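Local structure of phenylalanine--tRNA ligase beta subunit (Pyrococcus horikoshii, 2CXI) at residues K52-P57 with A130-R135; F147-P152 with R223-T228; N208-P213 with N230-V235; G301-L306 with E340-A345; E305-E308 with E313-I316. The protein forms, with the alpha subunit, the tetrameric enzyme that joins L-phenylalanine to tRNA(Phe) using ATP, this chain being an N-terminal fragment of the beta subunit. All blocks are in the same frame, centred on the assembly; numbering follows the deposited sequence.

Interaction 1. Residues K52-P57 with A130-R135; sequences KDTNRP and ALTFGR
P57 sets one corner of its pyrrolidine ring over a face of the F133 ring, and the two side chains cross at about a right angle. The touching atom is P57 CG, which lies 4.1 Å from the centroid of the F133 ring and 27° off its normal, the geometry of a CH-pi contact. It is displaced toward one side of the ring: P57 CG is 3.7 Å from F133 CD1 and 3.9 Å from F133 CG. F133 swings its ring out from helix 116-133 with CG anti to the backbone N (chi1 -173°), which carries a face of the ring within reach of the proline. Farther along, the contact thins to T54 OG1 beside T132 CG2 at 4.5 Å, near the limit of touching.

The loop that presents P57 is shaped by its own bonds. D53 OD1 accepts from N55 N at 3.1 Å, approached on its anti side, while R56 N reaches D53 O at 3.3 Å. The other carboxylate oxygen of D53 forms a salt bridge with K32. Around the aromatic ring, L245 of helix 240-255 packs on both P57 and F133, and K242 adds a cation-pi contact to F133.

The P57 side chain lies about 7 Å from that of D331, a predicted magnesium ligand. In structural terms, an Asx turn coupled to a type I beta turn (D53 to R56) delivers a proline onto the aromatic residue F133, a proline-aromatic CH-pi packing between loop and helix.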
# COMPACT_ATOMS: atom_id res chain seq x y z
N LYS A 52 4.04 36.34 -32.89
CA LYS A 52 3.21 36.55 -34.03
C LYS A 52 2.31 35.34 -34.28
O LYS A 52 1.31 35.45 -34.94
CB LYS A 52 4.09 36.92 -35.23
CG LYS A 52 4.82 38.27 -35.05
CD LYS A 52 3.85 39.38 -34.59
CE LYS A 52 4.51 40.77 -34.49
NZ LYS A 52 4.83 41.42 -35.81
N ASP A 53 2.66 34.18 -33.72
CA ASP A 53 1.86 32.97 -33.99
C ASP A 53 0.90 32.63 -32.82
O ASP A 53 1.28 32.02 -31.79
CB ASP A 53 2.80 31.83 -34.41
CG ASP A 53 2.07 30.63 -34.98
OD1 ASP A 53 0.85 30.46 -34.73
OD2 ASP A 53 2.66 29.78 -35.68
N THR A 54 -0.36 33.02 -32.98
CA THR A 54 -1.40 32.83 -31.96
C THR A 54 -1.83 31.34 -31.72
O THR A 54 -2.58 31.03 -30.78
CB THR A 54 -2.62 33.66 -32.36
OG1 THR A 54 -3.71 33.36 -31.48
CG2 THR A 54 -3.14 33.24 -33.77
N ASN A 55 -1.34 30.46 -32.58
CA ASN A 55 -1.65 29.03 -32.54
C ASN A 55 -0.49 28.16 -32.04
O ASN A 55 -0.58 26.94 -32.03
CB ASN A 55 -2.06 28.57 -33.95
CG ASN A 55 -3.34 29.22 -34.39
OD1 ASN A 55 -3.40 29.86 -35.45
ND2 ASN A 55 -4.37 29.09 -33.57
N ARG A 56 0.61 28.82 -31.64
CA ARG A 56 1.81 28.12 -31.19
C ARG A 56 2.25 28.57 -29.77
O ARG A 56 3.21 29.35 -29.63
CB ARG A 56 2.93 28.24 -32.25
CG ARG A 56 2.86 27.12 -33.33
CD ARG A 56 4.04 27.02 -34.25
NE ARG A 56 5.19 26.51 -33.54
CZ ARG A 56 6.31 26.10 -34.12
NH1 ARG A 56 6.43 26.15 -35.45
NH2 ARG A 56 7.32 25.65 -33.37
N PRO A 57 1.57 28.06 -28.74
CA PRO A 57 1.96 28.32 -27.34
C PRO A 57 3.44 27.92 -27.05
O PRO A 57 4.05 28.49 -26.17
CB PRO A 57 0.99 27.45 -26.50
CG PRO A 57 -0.13 27.08 -27.43
CD PRO A 57 0.33 27.24 -28.84
N ALA A 130 -2.73 30.10 -20.32
CA ALA A 130 -4.09 30.18 -19.75
C ALA A 130 -4.90 31.33 -20.30
O ALA A 130 -6.10 31.20 -20.48
CB ALA A 130 -4.02 30.28 -18.23
N LEU A 131 -4.27 32.47 -20.55
CA LEU A 131 -5.02 33.64 -21.04
C LEU A 131 -5.57 33.45 -22.44
O LEU A 131 -6.77 33.63 -22.66
CB LEU A 131 -4.15 34.90 -21.01
CG LEU A 131 -4.62 36.20 -21.71
CD1 LEU A 131 -5.87 36.80 -21.11
CD2 LEU A 131 -3.44 37.19 -21.61
N THR A 132 -4.66 33.10 -23.36
CA THR A 132 -4.90 33.07 -24.81
C THR A 132 -5.41 31.72 -25.29
O THR A 132 -6.54 31.57 -25.77
CB THR A 132 -3.55 33.32 -25.54
OG1 THR A 132 -2.96 34.54 -25.06
CG2 THR A 132 -3.77 33.58 -26.99
N PHE A 133 -4.55 30.72 -25.19
CA PHE A 133 -4.90 29.35 -25.59
C PHE A 133 -6.02 28.82 -24.71
O PHE A 133 -6.94 28.16 -25.19
CB PHE A 133 -3.63 28.48 -25.48
CG PHE A 133 -3.79 27.08 -26.02
CD1 PHE A 133 -3.82 26.85 -27.38
CD2 PHE A 133 -3.86 25.99 -25.14
CE1 PHE A 133 -3.91 25.53 -27.88
CE2 PHE A 133 -3.98 24.68 -25.61
CZ PHE A 133 -3.98 24.44 -26.98
N GLY A 134 -5.99 29.16 -23.42
CA GLY A 134 -6.96 28.59 -22.49
C GLY A 134 -8.21 29.42 -22.21
O GLY A 134 -8.97 29.13 -21.28
N ARG A 135 -8.39 30.50 -22.98
CA ARG A 135 -9.56 31.42 -22.86
C ARG A 135 -9.82 31.87 -21.41
O ARG A 135 -10.85 31.51 -20.80
CB ARG A 135 -10.85 30.84 -23.48
CG ARG A 135 -10.68 30.12 -24.84
CD ARG A 135 -10.46 30.94 -26.15
NE ARG A 135 -11.23 32.17 -26.29
CZ ARG A 135 -11.33 32.89 -27.42
NH1 ARG A 135 -10.75 32.49 -28.53
NH2 ARG A 135 -12.03 34.01 -27.44

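Interaction 2. Residues F147-P152 with R223-T228; sequences FDKIKP and RVTTDT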
# COMPACT_ATOMS: atom_id res chain seq x y z
N PHE A 147 7.07 19.09 -6.04
CA PHE A 147 6.72 17.68 -5.87
C PHE A 147 7.21 17.09 -4.53
O PHE A 147 6.52 16.23 -3.92
CB PHE A 147 7.24 16.84 -7.04
CG PHE A 147 6.94 15.36 -6.90
CD1 PHE A 147 5.64 14.90 -6.97
CD2 PHE A 147 7.97 14.44 -6.64
CE1 PHE A 147 5.32 13.50 -6.82
CE2 PHE A 147 7.68 13.05 -6.49
CZ PHE A 147 6.34 12.61 -6.60
N ASP A 148 8.35 17.59 -4.07
CA ASP A 148 8.93 17.14 -2.79
C ASP A 148 8.08 17.54 -1.60
O ASP A 148 8.26 17.02 -0.53
CB ASP A 148 10.34 17.71 -2.62
CG ASP A 148 11.29 17.14 -3.62
OD1 ASP A 148 10.99 16.09 -4.21
OD2 ASP A 148 12.39 17.68 -3.85
N LYS A 149 7.14 18.45 -1.83
CA LYS A 149 6.32 19.00 -0.75
C LYS A 149 4.92 18.39 -0.72
O LYS A 149 4.07 18.80 0.10
CB LYS A 149 6.25 20.52 -0.86
CG LYS A 149 7.64 21.23 -0.60
CD LYS A 149 7.45 22.76 -0.55
CE LYS A 149 8.75 23.50 -0.78
NZ LYS A 149 8.54 24.92 -1.21
N ILE A 150 4.64 17.45 -1.61
CA ILE A 150 3.27 16.85 -1.62
C ILE A 150 3.37 15.35 -1.42
O ILE A 150 4.42 14.79 -1.66
CB ILE A 150 2.49 17.22 -2.91
CG1 ILE A 150 3.12 16.52 -4.14
CG2 ILE A 150 2.32 18.80 -3.01
CD1 ILE A 150 2.41 16.75 -5.53
N LYS A 151 2.28 14.72 -0.97
CA LYS A 151 2.28 13.28 -0.74
C LYS A 151 1.28 12.59 -1.67
O LYS A 151 0.06 12.66 -1.44
CB LYS A 151 1.99 12.94 0.72
CG LYS A 151 2.19 11.45 1.05
CD LYS A 151 1.82 11.19 2.55
CE LYS A 151 2.21 9.80 2.98
NZ LYS A 151 2.18 9.66 4.50
N PRO A 152 1.81 11.90 -2.66
CA PRO A 152 1.00 11.14 -3.62
C PRO A 152 0.45 9.84 -2.92
O PRO A 152 1.00 9.43 -1.89
CB PRO A 152 2.00 10.81 -4.71
CG PRO A 152 3.33 10.65 -3.94
CD PRO A 152 3.26 11.75 -2.89
N ARG A 223 4.41 24.88 -2.46
CA ARG A 223 4.93 26.12 -3.06
C ARG A 223 6.24 25.96 -3.81
O ARG A 223 7.17 25.31 -3.32
CB ARG A 223 5.04 27.22 -1.99
CG ARG A 223 3.68 27.59 -1.44
CD ARG A 223 2.86 28.51 -2.35
NE ARG A 223 3.56 29.76 -2.71
CZ ARG A 223 3.67 30.81 -1.91
NH1 ARG A 223 3.17 30.79 -0.69
NH2 ARG A 223 4.29 31.90 -2.34
N VAL A 224 6.30 26.48 -5.03
CA VAL A 224 7.51 26.47 -5.84
C VAL A 224 8.39 27.70 -5.50
O VAL A 224 7.92 28.83 -5.50
CB VAL A 224 7.21 26.50 -7.37
CG1 VAL A 224 8.49 26.42 -8.19
CG2 VAL A 224 6.26 25.36 -7.78
N THR A 225 9.66 27.44 -5.24
CA THR A 225 10.63 28.53 -5.00
C THR A 225 11.83 28.28 -5.91
O THR A 225 11.87 27.27 -6.63
CB THR A 225 11.10 28.56 -3.50
OG1 THR A 225 11.92 27.43 -3.24
CG2 THR A 225 9.92 28.45 -2.48
N THR A 226 12.83 29.17 -5.89
CA THR A 226 14.07 28.85 -6.62
C THR A 226 14.84 27.65 -6.02
O THR A 226 15.76 27.14 -6.65
CB THR A 226 15.03 30.08 -6.71
OG1 THR A 226 15.31 30.51 -5.37
CG2 THR A 226 14.32 31.28 -7.36
N ASP A 227 14.48 27.19 -4.81
CA ASP A 227 15.05 25.94 -4.24
C ASP A 227 14.38 24.67 -4.74
O ASP A 227 14.89 23.55 -4.55
CB ASP A 227 15.02 25.97 -2.72
CG ASP A 227 15.95 27.02 -2.15
OD1 ASP A 227 17.05 27.22 -2.69
OD2 ASP A 227 15.63 27.74 -1.17
N THR A 228 13.23 24.84 -5.39
CA THR A 228 12.51 23.69 -5.99
C THR A 228 13.32 22.99 -7.09
O THR A 228 13.82 23.61 -8.03
CB THR A 228 11.12 24.14 -6.50
OG1 THR A 228 10.33 24.52 -5.37
CG2 THR A 228 10.36 22.93 -7.13
O HOH W 1 11.16 25.35 -1.64
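K149 extends its ammonium group to the carbonyl of R223, two residues before the ST turn that begins at T225 within a type I beta turn (T225 to T228), tying two loops of the B3/4 domain at the surface. K149 NZ lies 2.5 Å from R223 O, shorter than is usual for such a bond, so the exact length is doubtful; the donor is tilted 25° from the carbonyl plane. Its reach comes from a chain extended beyond CG, with CE 3.5 Å from R223 O. K149 NZ also comes within 4.0 Å of T225 CG2 and gives a hydrogen to a water that is shared with T225 OG1.

The next shell fixes the turn. D227 N donates to T225 OG1, and T228 N closes back on T225 O. The T228 hydroxyl is bonded in turn to D146, next to segment 147-149; D146 is also a weak, long ionic partner of K149. R223 directs its guanidinium elsewhere, with NH1 bonded to the carbonyl of E219. I150 N bonds to F147 O and closes the 3-10 turn that carries K149. T225 N points almost straight at T228 OG1, 3.0 Å away, with an N-H...O angle of 169°.

Interaction 3. Residues N208-P213 with N230-V235; sequences NVLSMP and NVFIDV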
# COMPACT_ATOMS: atom_id res chain seq x y z
N ASN A 208 -3.82 17.60 2.26
CA ASN A 208 -3.30 18.94 1.97
C ASN A 208 -3.72 19.38 0.58
O ASN A 208 -3.44 18.71 -0.42
CB ASN A 208 -1.78 19.00 2.11
CG ASN A 208 -1.34 18.50 3.46
OD1 ASN A 208 -1.55 19.15 4.48
ND2 ASN A 208 -0.81 17.29 3.48
N VAL A 209 -4.39 20.52 0.55
CA VAL A 209 -4.93 21.06 -0.71
C VAL A 209 -3.85 21.82 -1.43
O VAL A 209 -3.32 22.86 -0.92
CB VAL A 209 -6.15 21.99 -0.44
CG1 VAL A 209 -6.63 22.66 -1.75
CG2 VAL A 209 -7.28 21.22 0.23
N LEU A 210 -3.52 21.31 -2.61
CA LEU A 210 -2.66 21.98 -3.57
C LEU A 210 -3.30 23.25 -4.14
O LEU A 210 -2.66 24.30 -4.15
CB LEU A 210 -2.29 21.02 -4.71
CG LEU A 210 -1.13 20.06 -4.45
CD1 LEU A 210 -1.60 18.95 -3.46
CD2 LEU A 210 -0.71 19.46 -5.81
N SER A 211 -4.54 23.14 -4.62
CA SER A 211 -5.20 24.25 -5.30
C SER A 211 -6.69 23.97 -5.45
O SER A 211 -7.15 22.83 -5.22
CB SER A 211 -4.55 24.43 -6.69
OG SER A 211 -4.94 23.34 -7.56
N MSE A 212 -7.44 25.00 -5.82
CA MSE A 212 -8.78 24.80 -6.32
C MSE A 212 -8.83 25.23 -7.79
O MSE A 212 -9.01 26.44 -8.06
CB MSE A 212 -9.77 25.63 -5.48
CG MSE A 212 -11.16 25.69 -6.06
SE MSE A 212 -12.50 26.55 -4.85
CE MSE A 212 -11.63 28.15 -4.50
N PRO A 213 -8.62 24.32 -8.76
CA PRO A 213 -8.72 24.73 -10.18
C PRO A 213 -10.13 25.26 -10.53
O PRO A 213 -11.13 24.76 -9.98
CB PRO A 213 -8.42 23.44 -10.95
CG PRO A 213 -7.57 22.61 -9.98
CD PRO A 213 -8.23 22.91 -8.62
N ASN A 230 12.09 19.52 -8.17
CA ASN A 230 11.17 18.57 -8.80
C ASN A 230 9.79 19.18 -8.79
O ASN A 230 9.28 19.53 -7.74
CB ASN A 230 11.14 17.23 -8.02
CG ASN A 230 12.52 16.60 -7.89
OD1 ASN A 230 13.20 16.39 -8.89
ND2 ASN A 230 12.95 16.35 -6.65
N VAL A 231 9.23 19.40 -9.97
CA VAL A 231 7.97 20.12 -10.11
C VAL A 231 6.86 19.14 -10.50
O VAL A 231 7.07 18.23 -11.32
CB VAL A 231 8.06 21.32 -11.13
CG1 VAL A 231 8.70 20.91 -12.37
CG2 VAL A 231 6.72 21.78 -11.54
N PHE A 232 5.70 19.33 -9.90
CA PHE A 232 4.50 18.57 -10.23
C PHE A 232 3.58 19.57 -10.96
O PHE A 232 3.29 20.68 -10.46
CB PHE A 232 3.85 18.00 -8.95
CG PHE A 232 2.52 17.30 -9.19
CD1 PHE A 232 1.30 17.95 -8.88
CD2 PHE A 232 2.48 16.01 -9.73
CE1 PHE A 232 0.06 17.32 -9.12
CE2 PHE A 232 1.23 15.37 -9.97
CZ PHE A 232 0.04 16.03 -9.66
N ILE A 233 3.15 19.21 -12.15
CA ILE A 233 2.31 20.15 -12.97
C ILE A 233 0.93 19.58 -13.19
O ILE A 233 0.81 18.39 -13.51
CB ILE A 233 2.98 20.43 -14.34
CG1 ILE A 233 4.42 21.03 -14.19
CG2 ILE A 233 2.07 21.38 -15.25
CD1 ILE A 233 5.30 20.68 -15.42
N ASP A 234 -0.12 20.38 -13.00
CA ASP A 234 -1.48 19.92 -13.35
C ASP A 234 -2.05 20.85 -14.42
O ASP A 234 -1.78 22.07 -14.39
CB ASP A 234 -2.41 19.82 -12.12
CG ASP A 234 -3.09 21.17 -11.75
OD1 ASP A 234 -4.34 21.31 -11.93
OD2 ASP A 234 -2.46 22.14 -11.30
N VAL A 235 -2.81 20.29 -15.35
CA VAL A 235 -3.53 21.11 -16.31
C VAL A 235 -4.94 20.60 -16.38
O VAL A 235 -5.15 19.39 -16.55
CB VAL A 235 -2.94 21.00 -17.72
CG1 VAL A 235 -3.55 22.11 -18.63
CG2 VAL A 235 -1.37 21.04 -17.70
O HOH W 2 -3.99 24.05 -10.00
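A classic beta bulge at L210 and S211, both facing L202, turns strand 209-212 so that these two neighbouring residues point their side chains toward strand 231-237. The backbone of L210 carries the irregularity: phi and psi are -67° and -50°, far from extended values. The contact is made by side chains, since even the nearest pair of CA atoms, P213 and V235, is 8.8 Å apart.

Its apolar half is L210 against F232. The branch that touches is L210 CD2, equally distant, at 4.0 Å, from F232 CD1 and F232 CE1; the methyl approaches the ring obliquely, and the two side chains cross at about a right angle. F232 projects its ring toward the bulge with CG anti to the backbone N.

The other half is built on D234. P213 CG packs against its carboxylate, 4.0 Å from D234 OD1. The polar link is a water bridge: D234 OD2 accepts a hydrogen from a water at 2.8 Å, and the same water lies 2.7 Å from S211 OG, so a single molecule joins serine and aspartate in a buried place.

Both strands belong to the large mixed sheet of the B3/4 (editing) domain without being paired with each other. Strand 209-212 runs between 199-204 and 216-217, while 231-237 lies between 103-110 and 140-146. F145 of strand 140-146 packs on L210 and D234, L202 of strand 199-204 reaches L210, S211 and D234, and I150 from the loop between 140-146 and 154-159 covers L210 and F232.

Interaction 4. Residues G301-L306 with E340-A345; sequences GEIKEL and EDVLIA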
# COMPACT_ATOMS: atom_id res chain seq x y z
N GLY A 301 15.96 16.95 -51.52
CA GLY A 301 16.98 17.13 -50.49
C GLY A 301 16.95 18.52 -49.86
O GLY A 301 17.12 18.67 -48.65
N GLU A 302 16.77 19.55 -50.69
CA GLU A 302 16.68 20.92 -50.18
C GLU A 302 15.44 21.13 -49.29
O GLU A 302 15.52 21.77 -48.22
CB GLU A 302 16.71 21.92 -51.32
CG GLU A 302 18.10 22.02 -51.92
CD GLU A 302 18.11 22.73 -53.25
OE1 GLU A 302 17.14 22.60 -54.03
OE2 GLU A 302 19.11 23.44 -53.51
N ILE A 303 14.32 20.59 -49.73
CA ILE A 303 13.08 20.67 -48.95
C ILE A 303 13.27 19.90 -47.65
O ILE A 303 12.90 20.39 -46.58
CB ILE A 303 11.86 20.13 -49.73
CG1 ILE A 303 11.63 20.99 -50.99
CG2 ILE A 303 10.61 20.17 -48.81
CD1 ILE A 303 10.62 20.42 -51.95
N LYS A 304 13.86 18.70 -47.73
CA LYS A 304 14.14 17.96 -46.50
C LYS A 304 14.93 18.81 -45.47
O LYS A 304 14.60 18.85 -44.29
CB LYS A 304 14.84 16.63 -46.78
CG LYS A 304 15.28 15.89 -45.51
CD LYS A 304 15.48 14.40 -45.78
CE LYS A 304 16.37 13.81 -44.69
NZ LYS A 304 16.18 12.38 -44.63
N GLU A 305 15.98 19.48 -45.94
CA GLU A 305 16.86 20.28 -45.10
C GLU A 305 16.11 21.46 -44.48
O GLU A 305 16.38 21.82 -43.35
CB GLU A 305 18.01 20.85 -45.92
CG GLU A 305 19.03 19.83 -46.42
CD GLU A 305 20.19 20.52 -47.09
OE1 GLU A 305 20.40 20.34 -48.33
OE2 GLU A 305 20.87 21.29 -46.38
N LEU A 306 15.23 22.08 -45.24
CA LEU A 306 14.43 23.20 -44.70
C LEU A 306 13.47 22.71 -43.60
O LEU A 306 13.37 23.34 -42.55
CB LEU A 306 13.66 23.90 -45.81
CG LEU A 306 14.50 24.72 -46.82
CD1 LEU A 306 13.57 25.30 -47.85
CD2 LEU A 306 15.34 25.85 -46.17
N GLU A 340 3.84 26.44 -45.51
CA GLU A 340 4.19 27.65 -44.74
C GLU A 340 5.52 27.50 -44.03
O GLU A 340 6.35 28.41 -44.03
CB GLU A 340 3.08 27.99 -43.72
CG GLU A 340 3.10 29.43 -43.21
CD GLU A 340 2.77 30.43 -44.33
OE1 GLU A 340 2.12 30.05 -45.33
OE2 GLU A 340 3.14 31.61 -44.20
N ASP A 341 5.76 26.35 -43.42
CA ASP A 341 7.02 26.16 -42.66
C ASP A 341 8.23 26.13 -43.60
O ASP A 341 9.30 26.60 -43.25
CB ASP A 341 6.98 24.88 -41.81
CG ASP A 341 6.15 25.03 -40.54
OD1 ASP A 341 5.82 26.18 -40.18
OD2 ASP A 341 5.82 24.05 -39.84
N VAL A 342 8.06 25.53 -44.77
CA VAL A 342 9.12 25.58 -45.83
C VAL A 342 9.46 27.03 -46.22
O VAL A 342 10.66 27.40 -46.34
CB VAL A 342 8.72 24.74 -47.08
CG1 VAL A 342 9.76 24.90 -48.23
CG2 VAL A 342 8.63 23.25 -46.71
N LEU A 343 8.41 27.85 -46.40
CA LEU A 343 8.60 29.25 -46.79
C LEU A 343 9.29 30.00 -45.68
O LEU A 343 10.20 30.76 -45.94
CB LEU A 343 7.25 29.93 -47.14
CG LEU A 343 6.52 29.42 -48.37
CD1 LEU A 343 5.13 30.07 -48.53
CD2 LEU A 343 7.34 29.58 -49.67
N ILE A 344 8.90 29.74 -44.43
CA ILE A 344 9.56 30.35 -43.29
C ILE A 344 11.04 30.00 -43.22
O ILE A 344 11.88 30.90 -43.08
CB ILE A 344 8.85 29.94 -41.96
CG1 ILE A 344 7.41 30.49 -41.89
CG2 ILE A 344 9.70 30.38 -40.77
CD1 ILE A 344 6.62 29.95 -40.67
N ALA A 345 11.34 28.70 -43.30
CA ALA A 345 12.73 28.18 -43.21
C ALA A 345 13.62 28.67 -44.33
O ALA A 345 14.83 28.86 -44.14
CB ALA A 345 12.74 26.66 -43.18
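L306 and A345 form the close end of the contact, where the two helices bring their CA atoms to 5.5 Å. The A345 methyl is pressed against the backbone of the other helix, with A345 CB 3.4 Å from L306 O and 3.9 Å from L306 CB. In return, L306 spreads its two methyls over the facing helix: L306 CD2 lies 3.7 Å from A345 O, and L306 CD1 is 3.8 Å from V342 CG1. With its CG anti to the carbonyl carbon (chi1 -70°), the leucine divides its methyls between V342 and A345, three residues apart. Its side chain crosses that of V342 at about a right angle.

The helices themselves are nearly perpendicular, at 86°, with local axes 9.7 Å apart at closest approach. Such a crossing confines the touching surface to a small patch, and here it joins helices 300-309 and 335-346 of the B5 domain, whose sequence family is grouped with helix-turn-helix folds.

Away from L306 the fit slackens. I303 CG2 meets V342 CG2 at 4.2 Å, and both residues turn part of their surface to helix 287-294, I303 touching L287 and R291 and V342 touching I290. On the outer faces, E305 on one helix and E340 on the other are exposed and take no part, while L343 points away from helix 300-309 and touches S294. D341, like E340 a predicted magnesium ligand, leads its carboxylate away from the contact; its OD2 is held by R329 and Y312.

Interaction 5. Residues E305-E308 with E313-I316; sequences ELLE and EVEI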
# COMPACT_ATOMS: atom_id res chain seq x y z
N GLU A 305 15.98 19.48 -45.94
CA GLU A 305 16.86 20.28 -45.10
C GLU A 305 16.11 21.46 -44.48
O GLU A 305 16.38 21.82 -43.35
CB GLU A 305 18.01 20.85 -45.92
CG GLU A 305 19.03 19.83 -46.42
CD GLU A 305 20.19 20.52 -47.09
OE1 GLU A 305 20.40 20.34 -48.33
OE2 GLU A 305 20.87 21.29 -46.38
N LEU A 306 15.23 22.08 -45.24
CA LEU A 306 14.43 23.20 -44.70
C LEU A 306 13.47 22.71 -43.60
O LEU A 306 13.37 23.34 -42.55
CB LEU A 306 13.66 23.90 -45.81
CG LEU A 306 14.50 24.72 -46.82
CD1 LEU A 306 13.57 25.30 -47.85
CD2 LEU A 306 15.34 25.85 -46.17
N LEU A 307 12.78 21.60 -43.85
CA LEU A 307 11.86 21.04 -42.85
C LEU A 307 12.58 20.54 -41.58
O LEU A 307 12.03 20.62 -40.49
CB LEU A 307 11.03 19.91 -43.46
CG LEU A 307 10.00 20.35 -44.51
CD1 LEU A 307 9.45 19.09 -45.16
CD2 LEU A 307 8.87 21.16 -43.89
N GLU A 308 13.80 20.03 -41.73
CA GLU A 308 14.61 19.70 -40.55
C GLU A 308 14.96 20.91 -39.66
O GLU A 308 15.02 20.76 -38.46
CB GLU A 308 15.85 18.87 -40.92
CG GLU A 308 15.49 17.49 -41.45
CD GLU A 308 16.69 16.66 -41.87
OE1 GLU A 308 17.70 17.26 -42.30
OE2 GLU A 308 16.62 15.42 -41.79
N GLU A 313 11.04 15.52 -38.47
CA GLU A 313 11.71 14.37 -39.03
C GLU A 313 11.14 14.15 -40.41
O GLU A 313 9.93 14.30 -40.61
CB GLU A 313 11.52 13.10 -38.18
CG GLU A 313 12.14 11.87 -38.83
CD GLU A 313 11.83 10.62 -38.05
OE1 GLU A 313 12.46 10.42 -37.00
OE2 GLU A 313 10.96 9.85 -38.49
N VAL A 314 11.99 13.82 -41.37
CA VAL A 314 11.59 13.76 -42.78
C VAL A 314 12.16 12.48 -43.41
O VAL A 314 13.38 12.28 -43.40
CB VAL A 314 12.15 14.98 -43.60
CG1 VAL A 314 11.67 14.89 -45.05
CG2 VAL A 314 11.78 16.34 -42.97
N GLU A 315 11.26 11.64 -43.92
CA GLU A 315 11.59 10.43 -44.66
C GLU A 315 10.94 10.53 -46.04
O GLU A 315 9.72 10.52 -46.15
CB GLU A 315 11.07 9.17 -43.93
CG GLU A 315 10.83 7.99 -44.86
CD GLU A 315 10.58 6.67 -44.13
OE1 GLU A 315 9.40 6.22 -44.05
OE2 GLU A 315 11.59 6.08 -43.64
N ILE A 316 11.77 10.63 -47.08
CA ILE A 316 11.25 10.76 -48.44
C ILE A 316 11.35 9.44 -49.17
O ILE A 316 12.43 8.85 -49.24
CB ILE A 316 12.02 11.83 -49.24
CG1 ILE A 316 11.91 13.21 -48.58
CG2 ILE A 316 11.50 11.85 -50.71
CD1 ILE A 316 12.99 14.17 -49.09
O HOH W 3 14.91 13.89 -40.68
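E308 slants across V314, its chain extended beyond CG. At the root, E308 CB is still 5.2 Å from V314 CG2. One bond farther out, E308 CG makes the apolar touch, 4.2 Å from V314 CG2. The carboxylate at the tip then passes the valine side chain and turns to its backbone: E308 OE2 accepts a hydrogen from a water at a short 2.5 Å, and this water accepts from V314 N at 3.0 Å. The other oxygen, OE1, has a weak, long ionic partner in K77.

The elements joined are helix 300-309 and strand 313-317, successive in the B5 domain and linked by a short turn. Strand 313-317 is an outermost strand of a three-stranded antiparallel sheet; its neighbours E313 and E315 bond to strand 320-325, whereas V314 N is served by the bridging water.

The same valine methyl has a closer partner in L307. With V314 CG1 anti to the backbone N (chi1 -179°), CG2 falls beside that N and meets the helix, 3.7 Å from L307 CB, so one methyl touches two consecutive helix residues. Beyond CB, the leucine continues into the interior of the domain, where it packs on L323 of strand 320-325 and on I338 of helix 335-346.

How the interactions relate
Interactions 3, 4 and 5 are buried, interaction 1 is partly so and interaction 2 lies at the surface. Chemistry follows this order only loosely: interaction 2 depends on a charged donor and a water, interactions 1 and 4 on van der Waals packing, with a CH-pi contact in interaction 1, and interactions 3 and 5 combine methyl packing with one bridging water each. Interactions 2 and 3 adjoin within the B3/4 domain, where F147 N is 2.8 Å from N230 O. Interactions 4 and 5 both use helix 300-309 in the B5 domain; their segments overlap at E305-L306, with L306 serving interaction 4 and L307 and E308 interaction 5. The centre of interaction 1 lies about 22 Å from that of interaction 3.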